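Local coordinates for protein replicative DNA helicase (Mycobacterium smegmatis, PDB 6OWN) that carries an intein domain that probably excises itself by protein splicing, a reaction that zinc reversibly inhibits, at residues C48-V51 with T57-V60. Sequence-based numbering, arbitrary orientation.
Sequences CYVV and TAIV
Cys-48 opens the contact with its CB, which lies 4.3 Å from CG1 of Val-60. At Tyr-49 the backbone does the touching: its carbonyl O receives a CA-H...O contact from CA of Val-60 at 3.1 Å, while its side chain leads away to touch Val-108 and Arg-110 of strand 103-111, and lies about 3 Å from a bound zinc ion. Val-50 and Val-60 form an antiparallel non-hydrogen-bonded pair. CG2 of Val-50, beside its own backbone N, meets CG2 of Val-60 at 4.2 Å; CG1 of Val-50, anti to the Val-50 N (chi1 -167°), instead reaches CB of Ala-58 at 4.1 Å. The isopropyl group therefore spans Ala-58 and Val-60 on the face that also holds Cys-48. Val-51 and Ile-59 make the hydrogen-bonded pair, their side chains on the other face with Tyr-49. Val-51 N donates to Ile-59 O at 2.9 Å and 167°, and Ile-59 N returns a bond of 2.9 Å to Val-51 O, which CA of Ala-58 also approaches. Two nearly straight amide bonds thus hold the register here, and the ladder continues through a backbone bond between Tyr-49 and Ala-61; CA-H...O contacts and aliphatic branches supplement them in this antiparallel beta hairpin of the all-beta Hint (Hedgehog/intein) fold.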
ATOM      1  N   CYS A  48      -2.647  -3.613  13.480  1.00 22.18           N
ATOM      2  CA  CYS A  48      -3.008  -2.765  12.360  1.00 19.71           C
ATOM      3  C   CYS A  48      -2.854  -1.294  12.716  1.00 20.93           C
ATOM      4  O   CYS A  48      -2.825  -0.902  13.888  1.00 17.17           O
ATOM      5  CB  CYS A  48      -4.431  -3.065  11.873  1.00 13.97           C
ATOM      6  SG  CYS A  48      -4.525  -4.685  10.995  1.00 20.36           S
ATOM      7  N   TYR A  49      -2.742  -0.491  11.662  1.00 18.02           N
ATOM      8  CA  TYR A  49      -2.524   0.945  11.735  1.00 15.84           C
ATOM      9  C   TYR A  49      -3.377   1.624  10.670  1.00 15.04           C
ATOM     10  O   TYR A  49      -3.651   1.043   9.621  1.00 15.48           O
ATOM     11  CB  TYR A  49      -1.051   1.329  11.481  1.00 18.01           C
ATOM     12  CG  TYR A  49      -0.075   0.907  12.550  1.00 20.36           C
ATOM     13  CD1 TYR A  49       0.321  -0.418  12.674  1.00 21.09           C
ATOM     14  CD2 TYR A  49       0.475   1.842  13.416  1.00 23.27           C
ATOM     15  CE1 TYR A  49       1.211  -0.806  13.667  1.00 18.30           C
ATOM     16  CE2 TYR A  49       1.374   1.465  14.402  1.00 19.65           C
ATOM     17  CZ  TYR A  49       1.736   0.149  14.524  1.00 15.42           C
ATOM     18  OH  TYR A  49       2.635  -0.221  15.501  1.00 19.02           O
ATOM     19  N   VAL A  50      -3.787   2.859  10.955  1.00 16.09           N
ATOM     20  CA  VAL A  50      -4.277   3.786   9.945  1.00 17.82           C
ATOM     21  C   VAL A  50      -3.147   4.750   9.609  1.00 22.58           C
ATOM     22  O   VAL A  50      -2.519   5.330  10.506  1.00 18.35           O
ATOM     23  CB  VAL A  50      -5.523   4.555  10.419  1.00 21.47           C
ATOM     24  CG1 VAL A  50      -6.176   5.250   9.222  1.00 20.70           C
ATOM     25  CG2 VAL A  50      -6.509   3.632  11.090  1.00 29.09           C
ATOM     26  N   VAL A  51      -2.870   4.906   8.323  1.00 16.80           N
ATOM     27  CA  VAL A  51      -1.929   5.903   7.834  1.00 17.53           C
ATOM     28  C   VAL A  51      -2.752   6.958   7.113  1.00 18.45           C
ATOM     29  O   VAL A  51      -3.464   6.642   6.153  1.00 16.73           O
ATOM     30  CB  VAL A  51      -0.872   5.282   6.907  1.00 19.02           C
ATOM     31  CG1 VAL A  51       0.172   6.308   6.501  1.00 22.57           C
ATOM     32  CG2 VAL A  51      -0.202   4.080   7.583  1.00 22.27           C
ATOM     33  N   THR A  57      -6.523  11.128   1.926  1.00 18.04           N
ATOM     34  CA  THR A  57      -6.869   9.716   1.888  1.00 18.23           C
ATOM     35  C   THR A  57      -6.190   8.984   3.044  1.00 18.30           C
ATOM     36  O   THR A  57      -5.328   9.521   3.737  1.00 20.40           O
ATOM     37  CB  THR A  57      -6.503   9.098   0.533  1.00 22.83           C
ATOM     38  OG1 THR A  57      -5.085   9.107   0.358  1.00 21.80           O
ATOM     39  CG2 THR A  57      -7.169   9.899  -0.622  1.00 23.47           C
ATOM     40  N   ALA A  58      -6.609   7.744   3.268  1.00 18.23           N
ATOM     41  CA  ALA A  58      -6.080   6.975   4.381  1.00 20.07           C
ATOM     42  C   ALA A  58      -6.051   5.509   3.990  1.00 20.92           C
ATOM     43  O   ALA A  58      -6.908   5.045   3.231  1.00 15.35           O
ATOM     44  CB  ALA A  58      -6.918   7.165   5.648  1.00 19.46           C
ATOM     45  N   ILE A  59      -5.051   4.789   4.507  1.00 19.44           N
ATOM     46  CA  ILE A  59      -4.873   3.370   4.223  1.00 16.04           C
ATOM     47  C   ILE A  59      -4.639   2.628   5.534  1.00 19.06           C
ATOM     48  O   ILE A  59      -3.813   3.050   6.350  1.00 16.74           O
ATOM     49  CB  ILE A  59      -3.704   3.127   3.251  1.00 16.26           C
ATOM     50  CG1 ILE A  59      -3.940   3.863   1.927  1.00 15.40           C
ATOM     51  CG2 ILE A  59      -3.507   1.622   3.032  1.00 14.84           C
ATOM     52  CD1 ILE A  59      -2.785   3.770   0.941  1.00 16.83           C
ATOM     53  N   VAL A  60      -5.350   1.517   5.733  1.00 12.25           N
ATOM     54  CA  VAL A  60      -5.092   0.630   6.864  1.00 14.66           C
ATOM     55  C   VAL A  60      -4.066  -0.413   6.442  1.00 16.81           C
ATOM     56  O   VAL A  60      -4.231  -1.084   5.415  1.00 15.63           O
ATOM     57  CB  VAL A  60      -6.388  -0.038   7.356  1.00 17.80           C
ATOM     58  CG1 VAL A  60      -6.072  -1.055   8.432  1.00 15.37           C
ATOM     59  CG2 VAL A  60      -7.367   1.009   7.876  1.00 19.99           C
TER